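Local structure of phosphoglycerate kinase (Coxiella burnetii, 4NG4) at residues 26-31 and 141-146; 130-135 and 158-163; 104-109 and 118-123; 179-184 and 372-377. The protein catalyses the reversible transfer of a phosphoryl group between ATP and 3-phosphoglycerate, a step of glycolysis. All blocks are in the same frame, centred on the assembly; numbering follows the deposited sequence.

Interaction 1. Residues 26-31 and 141-146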
loop_
_atom_site.group_PDB
_atom_site.type_symbol
_atom_site.label_atom_id
_atom_site.label_comp_id
_atom_site.label_asym_id
_atom_site.label_seq_id
_atom_site.Cartn_x
_atom_site.Cartn_y
_atom_site.Cartn_z
ATOM N N ARG A 26 -29.724 -5.994 -6.506
ATOM C CA ARG A 26 -28.575 -6.788 -6.931
ATOM C C ARG A 26 -27.339 -5.944 -6.716
ATOM O O ARG A 26 -27.220 -4.869 -7.302
ATOM C CB ARG A 26 -28.681 -7.164 -8.405
ATOM C CG ARG A 26 -29.826 -8.110 -8.734
ATOM C CD ARG A 26 -29.861 -8.371 -10.222
ATOM N NE ARG A 26 -30.367 -7.216 -10.968
ATOM C CZ ARG A 26 -30.005 -6.882 -12.211
ATOM N NH1 ARG A 26 -29.100 -7.592 -12.887
ATOM N NH2 ARG A 26 -30.548 -5.813 -12.787
ATOM N N VAL A 27 -26.433 -6.429 -5.866
ATOM C CA VAL A 27 -25.265 -5.659 -5.454
ATOM C C VAL A 27 -24.010 -6.415 -5.797
ATOM O O VAL A 27 -23.820 -7.551 -5.371
ATOM C CB VAL A 27 -25.272 -5.364 -3.939
ATOM C CG1 VAL A 27 -23.991 -4.644 -3.532
ATOM C CG2 VAL A 27 -26.502 -4.536 -3.561
ATOM N N MET A 28 -23.147 -5.749 -6.551
ATOM C CA MET A 28 -21.910 -6.328 -7.040
ATOM C C MET A 28 -20.745 -5.701 -6.267
ATOM O O MET A 28 -20.433 -4.521 -6.449
ATOM C CB MET A 28 -21.804 -6.053 -8.539
ATOM C CG MET A 28 -21.042 -7.098 -9.322
ATOM S SD MET A 28 -21.138 -6.788 -11.095
ATOM C CE MET A 28 -21.502 -8.445 -11.680
ATOM N N ILE A 29 -20.133 -6.488 -5.383
ATOM C CA ILE A 29 -19.031 -6.023 -4.542
ATOM C C ILE A 29 -17.692 -6.549 -5.058
ATOM O O ILE A 29 -17.443 -7.748 -5.020
ATOM C CB ILE A 29 -19.206 -6.491 -3.083
ATOM C CG1 ILE A 29 -20.558 -6.048 -2.533
ATOM C CG2 ILE A 29 -18.093 -5.945 -2.199
ATOM C CD1 ILE A 29 -20.873 -6.684 -1.201
ATOM N N ARG A 30 -16.830 -5.645 -5.517
ATOM C CA ARG A 30 -15.472 -6.003 -5.916
ATOM C C ARG A 30 -14.581 -6.011 -4.681
ATOM O O ARG A 30 -14.352 -4.973 -4.041
ATOM C CB ARG A 30 -14.930 -5.018 -6.953
ATOM C CG ARG A 30 -13.484 -5.310 -7.439
ATOM C CD ARG A 30 -13.419 -6.480 -8.375
ATOM N NE ARG A 30 -12.145 -6.561 -9.087
ATOM C CZ ARG A 30 -11.028 -7.101 -8.603
ATOM N NH1 ARG A 30 -10.990 -7.611 -7.382
ATOM N NH2 ARG A 30 -9.928 -7.103 -9.343
ATOM N N GLU A 31 -14.055 -7.188 -4.370
ATOM C CA GLU A 31 -13.180 -7.372 -3.223
ATOM C C GLU A 31 -11.808 -7.908 -3.672
ATOM O O GLU A 31 -11.637 -8.354 -4.807
ATOM C CB GLU A 31 -13.826 -8.341 -2.239
ATOM C CG GLU A 31 -15.186 -7.897 -1.702
ATOM C CD GLU A 31 -15.090 -6.922 -0.551
ATOM O OE1 GLU A 31 -13.966 -6.643 -0.099
ATOM O OE2 GLU A 31 -16.158 -6.436 -0.089
ATOM N N ALA A 141 -21.961 -4.344 -15.992
ATOM C CA ALA A 141 -22.859 -3.295 -15.495
ATOM C C ALA A 141 -24.327 -3.661 -15.678
ATOM O O ALA A 141 -25.189 -3.210 -14.918
ATOM C CB ALA A 141 -22.568 -1.987 -16.193
ATOM N N GLU A 142 -24.593 -4.464 -16.705
ATOM C CA GLU A 142 -25.917 -5.035 -16.973
ATOM C C GLU A 142 -26.389 -5.896 -15.797
ATOM O O GLU A 142 -27.555 -5.840 -15.409
ATOM C CB GLU A 142 -25.849 -5.898 -18.247
ATOM C CG GLU A 142 -27.101 -5.924 -19.101
ATOM C CD GLU A 142 -27.389 -4.593 -19.785
ATOM O OE1 GLU A 142 -26.569 -3.656 -19.669
ATOM O OE2 GLU A 142 -28.447 -4.483 -20.438
ATOM N N LEU A 143 -25.462 -6.667 -15.224
ATOM C CA LEU A 143 -25.771 -7.685 -14.206
ATOM C C LEU A 143 -26.129 -7.149 -12.807
ATOM O O LEU A 143 -26.472 -7.939 -11.920
ATOM C CB LEU A 143 -24.592 -8.672 -14.072
ATOM C CG LEU A 143 -24.173 -9.465 -15.318
ATOM C CD1 LEU A 143 -22.770 -10.026 -15.133
ATOM C CD2 LEU A 143 -25.161 -10.585 -15.638
ATOM N N CYS A 144 -26.071 -5.835 -12.593
ATOM C CA CYS A 144 -26.321 -5.300 -11.253
ATOM C C CYS A 144 -27.013 -3.933 -11.228
ATOM O O CYS A 144 -26.903 -3.136 -12.163
ATOM C CB CYS A 144 -25.002 -5.214 -10.482
ATOM S SG CYS A 144 -24.090 -3.714 -10.839
ATOM N N ASP A 145 -27.722 -3.684 -10.130
ATOM C CA ASP A 145 -28.302 -2.374 -9.847
ATOM C C ASP A 145 -27.220 -1.440 -9.315
ATOM O O ASP A 145 -27.097 -0.305 -9.771
ATOM C CB ASP A 145 -29.405 -2.484 -8.796
ATOM C CG ASP A 145 -30.588 -3.284 -9.272
ATOM O OD1 ASP A 145 -31.255 -2.833 -10.225
ATOM O OD2 ASP A 145 -30.857 -4.354 -8.678
ATOM N N ILE A 146 -26.454 -1.928 -8.335
ATOM C CA ILE A 146 -25.402 -1.142 -7.690
ATOM C C ILE A 146 -24.054 -1.854 -7.749
ATOM O O ILE A 146 -23.977 -3.070 -7.545
ATOM C CB ILE A 146 -25.727 -0.859 -6.204
ATOM C CG1 ILE A 146 -27.070 -0.136 -6.060
ATOM C CG2 ILE A 146 -24.620 -0.024 -5.569
ATOM C CD1 ILE A 146 -27.525 -0.025 -4.637
#
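Val27 and Ile146 form a parallel beta bridge, their CA atoms 5.0 Å apart, and the backbone bonds run to the two neighbours of Val27 rather than to Val27 itself. Ile146 N donates to Arg26 O at 3.2 Å, while Met28 N reaches Ile146 O at 3.0 Å. Arg26 O accepts a second bond from Asp145 N (3.1 Å), which ties the turn before the bridge to the same carbonyl. This is how a parallel alpha/beta sheet of the Rossmann-like kind is assembled: helix 134-142 has just ended, and the chain turns through residues 143-145 to enter strand 146-149 beside strand 26-31, whose other edge is bonded to strand 64-69. The side chains divide into a polar and an apolar group. Asp145 OD2 takes the Arg26 backbone N at 2.9 Å with its anti lone pair, and the same oxygen lies 3.7 Å from Arg26 NE in a long salt bridge; guanidinium and carboxylate planes stand 85° apart, so this is no flat two-pronged pairing. The bend of the Arg26 chain at chi3 (-74°) carries the guanidinium past the carboxylate to the last turn of the helix, where NH1 makes a weak hydrogen bond to Glu142 O and Cys144 CA lies over one face of the group. Met28 serves the apolar group: its CB meets Cys144 CB at 3.8 Å, and its terminal CE reaches Leu143 CB at 3.9 Å, on the side where Trp106 packs against both Met28 and Leu143.

Interaction 2. Residues 130-135 and 158-163; sequences NENNTE and AQASTA
Asn130 and Gln159 approach with their side-chain amides almost perpendicular, the planes 84° apart, and the meeting is one of packing rather than of paired amides. Gln159 extends beyond CG, and this brings NE2 to 3.4 Å from Asn130 CA and 3.7 Å from Asn130 OD1, while its CG lies 4.0 Å from the same CA. Asn132 works differently. With CG anti to the backbone N (chi1 -161°), its amide is carried across to the facing segment: CB lies 3.7 Å from Ala158 O, and ND2 comes within 4.1 Å of Ala163 CB. Asn132 OD1 is modelled too close to the Gln159 backbone for the details of its contacts to be trusted. The backbone of Asn132 has left-handed helical angles, which turn the chain sharply just before the helix that follows. Gln159 O is held within its own segment by Thr162 N and Ala163 N, and Ser161 N is bonded to Glu129 OE2. Gln159 lies beside Arg124 and Arg157, both predicted to bind the substrate, so the contact flanks the probable 3-phosphoglycerate site. The arrangement joins two helix starts in the alpha/beta domain: the loosely wound first turn of helix 160-168 lies against Asn132, and helix 134-142 begins at Asn133, an N-cap whose OD1 accepts from Leu136 N.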
loop_
_atom_site.group_PDB
_atom_site.type_symbol
_atom_site.label_atom_id
_atom_site.label_comp_id
_atom_site.label_asym_id
_atom_site.label_seq_id
_atom_site.Cartn_x
_atom_site.Cartn_y
_atom_site.Cartn_z
ATOM N N ASN A 130 -8.009 -7.284 -18.295
ATOM C CA ASN A 130 -6.785 -6.487 -18.233
ATOM C C ASN A 130 -6.736 -5.218 -19.145
ATOM O O ASN A 130 -6.052 -4.245 -18.812
ATOM C CB ASN A 130 -5.572 -7.373 -18.476
ATOM C CG ASN A 130 -4.350 -6.585 -18.660
ATOM O OD1 ASN A 130 -3.802 -6.058 -17.689
ATOM N ND2 ASN A 130 -3.923 -6.433 -19.910
ATOM N N GLU A 131 -7.463 -5.224 -20.263
ATOM C CA GLU A 131 -7.526 -4.057 -21.151
ATOM C C GLU A 131 -8.669 -3.095 -20.793
ATOM O O GLU A 131 -8.856 -2.075 -21.465
ATOM C CB GLU A 131 -7.748 -4.493 -22.597
ATOM C CG GLU A 131 -6.560 -5.081 -23.321
ATOM C CD GLU A 131 -6.980 -5.640 -24.691
ATOM O OE1 GLU A 131 -8.123 -5.329 -25.140
ATOM O OE2 GLU A 131 -6.181 -6.395 -25.306
ATOM N N ASN A 132 -9.457 -3.424 -19.768
ATOM C CA ASN A 132 -10.636 -2.629 -19.430
ATOM C C ASN A 132 -11.520 -2.445 -20.649
ATOM O O ASN A 132 -11.923 -1.341 -20.979
ATOM C CB ASN A 132 -10.227 -1.277 -18.857
ATOM C CG ASN A 132 -11.339 -0.615 -18.080
ATOM O OD1 ASN A 132 -12.019 -1.256 -17.282
ATOM N ND2 ASN A 132 -11.513 0.684 -18.290
ATOM N N ASN A 133 -11.790 -3.563 -21.315
ATOM C CA ASN A 133 -12.617 -3.626 -22.517
ATOM C C ASN A 133 -14.010 -3.070 -22.262
ATOM O O ASN A 133 -14.652 -3.430 -21.267
ATOM C CB ASN A 133 -12.703 -5.080 -22.981
ATOM C CG ASN A 133 -13.600 -5.255 -24.167
ATOM O OD1 ASN A 133 -14.829 -5.289 -24.042
ATOM N ND2 ASN A 133 -12.997 -5.382 -25.336
ATOM N N THR A 134 -14.466 -2.194 -23.154
ATOM C CA THR A 134 -15.759 -1.538 -22.985
ATOM C C THR A 134 -16.885 -2.560 -22.949
ATOM O O THR A 134 -17.670 -2.584 -21.994
ATOM C CB THR A 134 -16.058 -0.528 -24.121
ATOM O OG1 THR A 134 -15.155 0.579 -24.047
ATOM C CG2 THR A 134 -17.479 -0.010 -24.009
ATOM N N GLU A 135 -16.950 -3.400 -23.986
ATOM C CA GLU A 135 -18.046 -4.360 -24.129
ATOM C C GLU A 135 -18.176 -5.226 -22.879
ATOM O O GLU A 135 -19.267 -5.364 -22.330
ATOM C CB GLU A 135 -17.868 -5.236 -25.375
ATOM C CG GLU A 135 -19.177 -5.878 -25.856
ATOM C CD GLU A 135 -18.985 -7.202 -26.587
ATOM O OE1 GLU A 135 -17.852 -7.730 -26.590
ATOM O OE2 GLU A 135 -19.983 -7.721 -27.157
ATOM N N ALA A 158 -6.507 0.181 -14.280
ATOM C CA ALA A 158 -7.783 0.285 -14.974
ATOM C C ALA A 158 -8.084 -1.062 -15.579
ATOM O O ALA A 158 -7.399 -1.511 -16.504
ATOM C CB ALA A 158 -7.724 1.345 -16.047
ATOM N N GLN A 159 -9.092 -1.718 -15.023
ATOM C CA GLN A 159 -9.501 -3.030 -15.479
ATOM C C GLN A 159 -11.016 -3.112 -15.402
ATOM O O GLN A 159 -11.621 -2.462 -14.559
ATOM C CB GLN A 159 -8.816 -4.092 -14.629
ATOM C CG GLN A 159 -7.340 -4.248 -14.992
ATOM C CD GLN A 159 -6.673 -5.350 -14.217
ATOM O OE1 GLN A 159 -6.603 -5.290 -13.005
ATOM N NE2 GLN A 159 -6.193 -6.371 -14.906
ATOM N N ALA A 160 -11.621 -3.877 -16.306
ATOM C CA ALA A 160 -13.080 -3.979 -16.413
ATOM C C ALA A 160 -13.781 -4.083 -15.048
ATOM O O ALA A 160 -14.801 -3.460 -14.808
ATOM C CB ALA A 160 -13.433 -5.183 -17.286
ATOM N N SER A 161 -13.196 -4.877 -14.163
ATOM C CA SER A 161 -13.760 -5.163 -12.854
ATOM C C SER A 161 -13.449 -4.121 -11.767
ATOM O O SER A 161 -14.063 -4.156 -10.689
ATOM C CB SER A 161 -13.300 -6.564 -12.398
ATOM O OG SER A 161 -11.939 -6.605 -12.009
ATOM N N THR A 162 -12.506 -3.211 -12.048
ATOM C CA THR A 162 -12.118 -2.127 -11.113
ATOM C C THR A 162 -12.461 -0.714 -11.588
ATOM O O THR A 162 -12.532 0.214 -10.771
ATOM C CB THR A 162 -10.606 -2.102 -10.876
ATOM O OG1 THR A 162 -9.947 -1.709 -12.086
ATOM C CG2 THR A 162 -10.097 -3.465 -10.431
ATOM N N ALA A 163 -12.650 -0.551 -12.895
ATOM C CA ALA A 163 -12.798 0.758 -13.500
ATOM C C ALA A 163 -13.953 0.813 -14.502
ATOM O O ALA A 163 -14.869 1.624 -14.365
ATOM C CB ALA A 163 -11.501 1.131 -14.177
#

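Interaction 3. Residues 104-109 and 118-123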
loop_
_atom_site.group_PDB
_atom_site.type_symbol
_atom_site.label_atom_id
_atom_site.label_comp_id
_atom_site.label_asym_id
_atom_site.label_seq_id
_atom_site.Cartn_x
_atom_site.Cartn_y
_atom_site.Cartn_z
ATOM N N ASN A 104 -20.020 -19.789 -12.020
ATOM C CA ASN A 104 -19.008 -19.891 -13.055
ATOM C C ASN A 104 -19.341 -19.159 -14.353
ATOM O O ASN A 104 -18.467 -18.488 -14.926
ATOM C CB ASN A 104 -18.774 -21.359 -13.364
ATOM C CG ASN A 104 -17.468 -21.582 -14.028
ATOM O OD1 ASN A 104 -17.287 -21.245 -15.206
ATOM N ND2 ASN A 104 -16.517 -22.128 -13.275
ATOM N N ASP A 105 -20.581 -19.325 -14.826
ATOM C CA ASP A 105 -21.051 -18.672 -16.055
ATOM C C ASP A 105 -21.804 -17.387 -15.698
ATOM O O ASP A 105 -22.897 -17.118 -16.200
ATOM C CB ASP A 105 -21.925 -19.635 -16.890
ATOM C CG ASP A 105 -23.052 -20.289 -16.073
ATOM O OD1 ASP A 105 -23.232 -19.918 -14.893
ATOM O OD2 ASP A 105 -23.747 -21.184 -16.606
ATOM N N TRP A 106 -21.206 -16.578 -14.835
ATOM C CA TRP A 106 -21.943 -15.470 -14.213
ATOM C C TRP A 106 -22.290 -14.300 -15.141
ATOM O O TRP A 106 -23.168 -13.505 -14.807
ATOM C CB TRP A 106 -21.219 -14.961 -12.953
ATOM C CG TRP A 106 -19.822 -14.422 -13.160
ATOM C CD1 TRP A 106 -18.649 -15.119 -13.072
ATOM C CD2 TRP A 106 -19.458 -13.071 -13.443
ATOM N NE1 TRP A 106 -17.579 -14.282 -13.293
ATOM C CE2 TRP A 106 -18.052 -13.019 -13.521
ATOM C CE3 TRP A 106 -20.187 -11.899 -13.647
ATOM C CZ2 TRP A 106 -17.361 -11.841 -13.812
ATOM C CZ3 TRP A 106 -19.499 -10.720 -13.921
ATOM C CH2 TRP A 106 -18.105 -10.703 -14.008
ATOM N N LEU A 107 -21.619 -14.199 -16.292
ATOM C CA LEU A 107 -21.794 -13.050 -17.194
ATOM C C LEU A 107 -23.134 -13.036 -17.881
ATOM O O LEU A 107 -23.645 -11.959 -18.196
ATOM C CB LEU A 107 -20.714 -13.016 -18.268
ATOM C CG LEU A 107 -19.289 -12.802 -17.781
ATOM C CD1 LEU A 107 -18.551 -14.148 -17.664
ATOM C CD2 LEU A 107 -18.587 -11.873 -18.752
ATOM N N LYS A 108 -23.682 -14.229 -18.125
ATOM C CA LYS A 108 -25.008 -14.374 -18.746
ATOM C C LYS A 108 -26.156 -14.186 -17.747
ATOM O O LYS A 108 -27.327 -14.234 -18.135
ATOM C CB LYS A 108 -25.149 -15.731 -19.452
ATOM C CG LYS A 108 -24.802 -15.714 -20.944
ATOM C CD LYS A 108 -25.732 -16.628 -21.765
ATOM C CE LYS A 108 -27.132 -16.024 -21.957
ATOM N NZ LYS A 108 -28.062 -16.940 -22.694
ATOM N N GLY A 109 -25.826 -13.977 -16.472
ATOM C CA GLY A 109 -26.831 -13.656 -15.448
ATOM C C GLY A 109 -26.845 -14.657 -14.314
ATOM O O GLY A 109 -26.380 -15.786 -14.479
ATOM N N ILE A 118 -23.360 -14.843 -3.509
ATOM C CA ILE A 118 -22.646 -15.752 -4.398
ATOM C C ILE A 118 -21.300 -15.141 -4.759
ATOM O O ILE A 118 -21.140 -13.919 -4.753
ATOM C CB ILE A 118 -23.485 -16.128 -5.668
ATOM C CG1 ILE A 118 -23.758 -14.912 -6.564
ATOM C CG2 ILE A 118 -24.799 -16.774 -5.260
ATOM C CD1 ILE A 118 -22.574 -14.479 -7.421
ATOM N N LEU A 119 -20.328 -16.004 -5.047
ATOM C CA LEU A 119 -18.982 -15.574 -5.441
ATOM C C LEU A 119 -18.748 -15.931 -6.903
ATOM O O LEU A 119 -18.690 -17.108 -7.261
ATOM C CB LEU A 119 -17.913 -16.235 -4.554
ATOM C CG LEU A 119 -16.436 -15.951 -4.857
ATOM C CD1 LEU A 119 -16.113 -14.467 -4.738
ATOM C CD2 LEU A 119 -15.556 -16.777 -3.946
ATOM N N CYS A 120 -18.629 -14.900 -7.736
ATOM C CA CYS A 120 -18.308 -15.066 -9.145
ATOM C C CYS A 120 -16.887 -15.610 -9.280
ATOM O O CYS A 120 -15.990 -15.260 -8.481
ATOM C CB CYS A 120 -18.424 -13.725 -9.880
ATOM S SG CYS A 120 -20.104 -12.997 -9.887
ATOM N N GLU A 121 -16.684 -16.445 -10.302
ATOM C CA GLU A 121 -15.383 -17.038 -10.549
ATOM C C GLU A 121 -14.372 -15.953 -10.973
ATOM O O GLU A 121 -14.745 -14.981 -11.632
ATOM C CB GLU A 121 -15.507 -18.129 -11.609
ATOM C CG GLU A 121 -14.221 -18.861 -11.950
ATOM C CD GLU A 121 -13.474 -19.385 -10.740
ATOM O OE1 GLU A 121 -12.956 -18.562 -9.945
ATOM O OE2 GLU A 121 -13.368 -20.623 -10.600
ATOM N N ASN A 122 -13.115 -16.121 -10.545
ATOM C CA ASN A 122 -11.981 -15.255 -10.916
ATOM C C ASN A 122 -12.260 -14.359 -12.141
ATOM O O ASN A 122 -12.470 -14.839 -13.253
ATOM C CB ASN A 122 -10.749 -16.145 -11.169
ATOM C CG ASN A 122 -9.452 -15.378 -11.194
ATOM O OD1 ASN A 122 -9.426 -14.142 -11.239
ATOM N ND2 ASN A 122 -8.352 -16.117 -11.172
ATOM N N VAL A 123 -12.273 -13.053 -11.920
ATOM C CA VAL A 123 -12.610 -12.091 -12.967
ATOM C C VAL A 123 -11.554 -12.000 -14.034
ATOM O O VAL A 123 -11.819 -11.508 -15.119
ATOM C CB VAL A 123 -12.732 -10.681 -12.406
ATOM C CG1 VAL A 123 -13.949 -10.575 -11.537
ATOM C CG2 VAL A 123 -11.463 -10.297 -11.648
#
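Trp106 laid over Cys120 makes a buried sulfur-aromatic and CH-pi contact, set where a loop folds back over the end of a strand of the parallel alpha/beta sheet. The loop, with a short 3-10 turn at 106-108, links edge strand 102-103 to its neighbour, strand 117-120, and its tryptophan packs against the sheet residue that closes the second of these strands. Cys120 CB stands over the five-membered ring of Trp106, 3.4 Å from its centroid and only 7° off the normal. The thiol is less central: Cys120 SG is 3.8 Å from the same centroid, 25° off the normal, and comes closest to the ring at CG and CD2. On the opposite face the next residue in the chain, Leu107, places its CG over the ring, which is therefore enclosed between a strand residue and its own neighbour. The indole is put there by a chi1 of 61°, with CG between the backbone N and the carbonyl carbon. Further along the ring, CZ2 touches Val123 CG1 at 4.3 Å, and Met140 of helix 134-142 also packs on the tryptophan. Beside the indole, Asn104 CA rests 4.2 Å from Glu121 CB. The Glu121 carboxylate accepts from Ser84 OG, Leu85 N and Asn122 N, which probably helps hold the chain where it leaves the strand. The indole nitrogen turns to the same stretch of chain: Trp106 NE1 donates a weak hydrogen bond to Glu121 O at 3.4 Å, with Glu121 O lying oblique to the indole ring.

Interaction 4. Residues 179-184 and 372-377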
loop_
_atom_site.group_PDB
_atom_site.type_symbol
_atom_site.label_atom_id
_atom_site.label_comp_id
_atom_site.label_asym_id
_atom_site.label_seq_id
_atom_site.Cartn_x
_atom_site.Cartn_y
_atom_site.Cartn_z
ATOM N N ILE A 179 -13.029 2.840 2.044
ATOM C CA ILE A 179 -13.294 3.989 2.908
ATOM C C ILE A 179 -12.273 4.111 4.041
ATOM O O ILE A 179 -11.736 5.190 4.266
ATOM C CB ILE A 179 -14.715 3.983 3.504
ATOM C CG1 ILE A 179 -15.758 4.254 2.419
ATOM C CG2 ILE A 179 -14.844 5.041 4.581
ATOM C CD1 ILE A 179 -17.187 4.009 2.867
ATOM N N SER A 180 -12.006 3.025 4.760
ATOM C CA SER A 180 -11.024 3.079 5.839
ATOM C C SER A 180 -9.680 3.510 5.285
ATOM O O SER A 180 -9.067 4.457 5.787
ATOM C CB SER A 180 -10.888 1.728 6.544
ATOM O OG SER A 180 -12.157 1.255 6.967
ATOM N N GLU A 181 -9.242 2.819 4.233
ATOM C CA GLU A 181 -7.952 3.100 3.615
ATOM C C GLU A 181 -7.872 4.544 3.119
ATOM O O GLU A 181 -6.877 5.215 3.354
ATOM C CB GLU A 181 -7.661 2.124 2.474
ATOM C CG GLU A 181 -6.220 2.217 1.941
ATOM C CD GLU A 181 -5.273 1.143 2.471
ATOM O OE1 GLU A 181 -5.699 0.236 3.212
ATOM O OE2 GLU A 181 -4.088 1.204 2.118
ATOM N N VAL A 182 -8.900 5.037 2.439
ATOM C CA VAL A 182 -8.854 6.419 1.971
ATOM C C VAL A 182 -8.846 7.380 3.162
ATOM O O VAL A 182 -8.063 8.323 3.191
ATOM C CB VAL A 182 -10.003 6.782 1.003
ATOM C CG1 VAL A 182 -11.346 6.757 1.712
ATOM C CG2 VAL A 182 -9.762 8.150 0.393
ATOM N N GLU A 183 -9.699 7.125 4.151
ATOM C CA GLU A 183 -9.769 7.980 5.339
ATOM C C GLU A 183 -8.391 8.141 5.970
ATOM O O GLU A 183 -7.964 9.258 6.231
ATOM C CB GLU A 183 -10.748 7.418 6.377
ATOM C CG GLU A 183 -12.185 7.874 6.188
ATOM C CD GLU A 183 -13.111 7.371 7.292
ATOM O OE1 GLU A 183 -14.277 7.836 7.349
ATOM O OE2 GLU A 183 -12.669 6.518 8.101
ATOM N N ALA A 184 -7.705 7.024 6.195
ATOM C CA ALA A 184 -6.403 7.023 6.862
ATOM C C ALA A 184 -5.335 7.735 6.048
ATOM O O ALA A 184 -4.666 8.640 6.545
ATOM C CB ALA A 184 -5.965 5.607 7.148
ATOM N N MET A 372 1.124 0.728 15.370
ATOM C CA MET A 372 0.925 1.767 14.357
ATOM C C MET A 372 -0.563 1.986 14.211
ATOM O O MET A 372 -1.332 1.033 14.292
ATOM C CB MET A 372 1.490 1.339 13.007
ATOM C CG MET A 372 2.936 0.919 13.030
ATOM S SD MET A 372 4.045 2.291 13.318
ATOM C CE MET A 372 5.125 1.545 14.528
ATOM N N SER A 373 -0.979 3.227 13.987
ATOM C CA SER A 373 -2.409 3.552 13.936
ATOM C C SER A 373 -3.065 2.884 12.731
ATOM O O SER A 373 -4.217 2.446 12.812
ATOM C CB SER A 373 -2.636 5.065 13.873
ATOM O OG SER A 373 -1.572 5.784 14.487
ATOM N N TYR A 374 -2.337 2.807 11.614
ATOM C CA TYR A 374 -2.854 2.163 10.410
ATOM C C TYR A 374 -1.753 1.472 9.633
ATOM O O TYR A 374 -0.758 2.101 9.274
ATOM C CB TYR A 374 -3.552 3.182 9.504
ATOM C CG TYR A 374 -4.365 2.515 8.438
ATOM C CD1 TYR A 374 -5.627 2.010 8.726
ATOM C CD2 TYR A 374 -3.865 2.342 7.148
ATOM C CE1 TYR A 374 -6.382 1.368 7.752
ATOM C CE2 TYR A 374 -4.620 1.699 6.160
ATOM C CZ TYR A 374 -5.872 1.221 6.476
ATOM O OH TYR A 374 -6.631 0.588 5.530
ATOM N N VAL A 375 -1.935 0.181 9.365
ATOM C CA VAL A 375 -1.009 -0.562 8.528
ATOM C C VAL A 375 -1.675 -0.849 7.201
ATOM O O VAL A 375 -2.724 -1.483 7.168
ATOM C CB VAL A 375 -0.624 -1.894 9.171
ATOM C CG1 VAL A 375 0.315 -2.670 8.248
ATOM C CG2 VAL A 375 0.009 -1.655 10.543
ATOM N N SER A 376 -1.076 -0.376 6.109
ATOM C CA SER A 376 -1.568 -0.691 4.764
ATOM C C SER A 376 -0.937 -1.968 4.248
ATOM O O SER A 376 0.279 -2.132 4.303
ATOM C CB SER A 376 -1.268 0.439 3.781
ATOM O OG SER A 376 -1.783 0.107 2.501
ATOM N N THR A 377 -1.776 -2.857 3.727
ATOM C CA THR A 377 -1.329 -4.108 3.133
ATOM C C THR A 377 -1.437 -4.033 1.600
ATOM O O THR A 377 -1.280 -5.035 0.908
ATOM C CB THR A 377 -2.148 -5.288 3.701
ATOM O OG1 THR A 377 -3.542 -5.020 3.532
ATOM C CG2 THR A 377 -1.858 -5.488 5.183
#
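Tyr374 presents one face of its ring to Ala184 and its hydroxyl edge to Glu181. Ala184 CB stands over the face, 3.9 Å from the ring centroid and 16° off the normal, a CH-pi contact in which the methyl group comes nearest to CG at 3.7 Å. In the ring plane lies Glu181 OE1, to which Tyr374 OH donates a hydrogen bond of 2.5 Å. Carboxylate and ring planes are 78° apart, and Tyr374 OH meets OE1 from above the carboxylate plane. The other oxygen is used in a more regular way: Ser376 OG donates to Glu181 OE2 at 2.6 Å, on the syn lone pair. A chi1 of -170° points the Glu181 chain away from its own backbone N, and a bend at chi2 swings the acid off the helix to bridge the two hydroxyls. Tyr374 and Ser376 are two positions apart, and Val375 between them points away from the helix. The contact joins two principal parts of the kinase fold. Helix 176-190 runs between the last strand of one sheet, 171-174, and the first of the other, 196-202, the place of the interdomain helix in this family; strand 374-375 is an edge strand of the second sheet and bonds to Val354. Ser376 OG also accepts from Ala378 N, so the hydroxyl relays between the helix and the chain that follows the strand. With both hydroxyls donating, the buried carboxylate is satisfied at each oxygen, an arrangement consistent with a deprotonated Glu181 whose negative charge is stabilised by two neutral donors.

In the fold
Interactions 1, 2 and 3 gather in one region, their centres 11 to 16 Å apart, and all belong to the alpha/beta domain built on the sheet that contains strand 26-31. Interactions 1 and 2 both use helix 134-142, one at its end and one at its start, and meet directly where Arg30 NE probably bonds to Ser161 OG. Along the chain, interaction 3 falls between the two halves of interaction 1, and Leu143 CD2 packs on Gly109. Interaction 4 comes last, its centre 25 to 30 Å from the others, where helix 176-190 meets the second sheet. Three contacts thus lie in the domain that carries the predicted substrate residues, while the fourth joins the connecting helix to the nucleotide-binding domain.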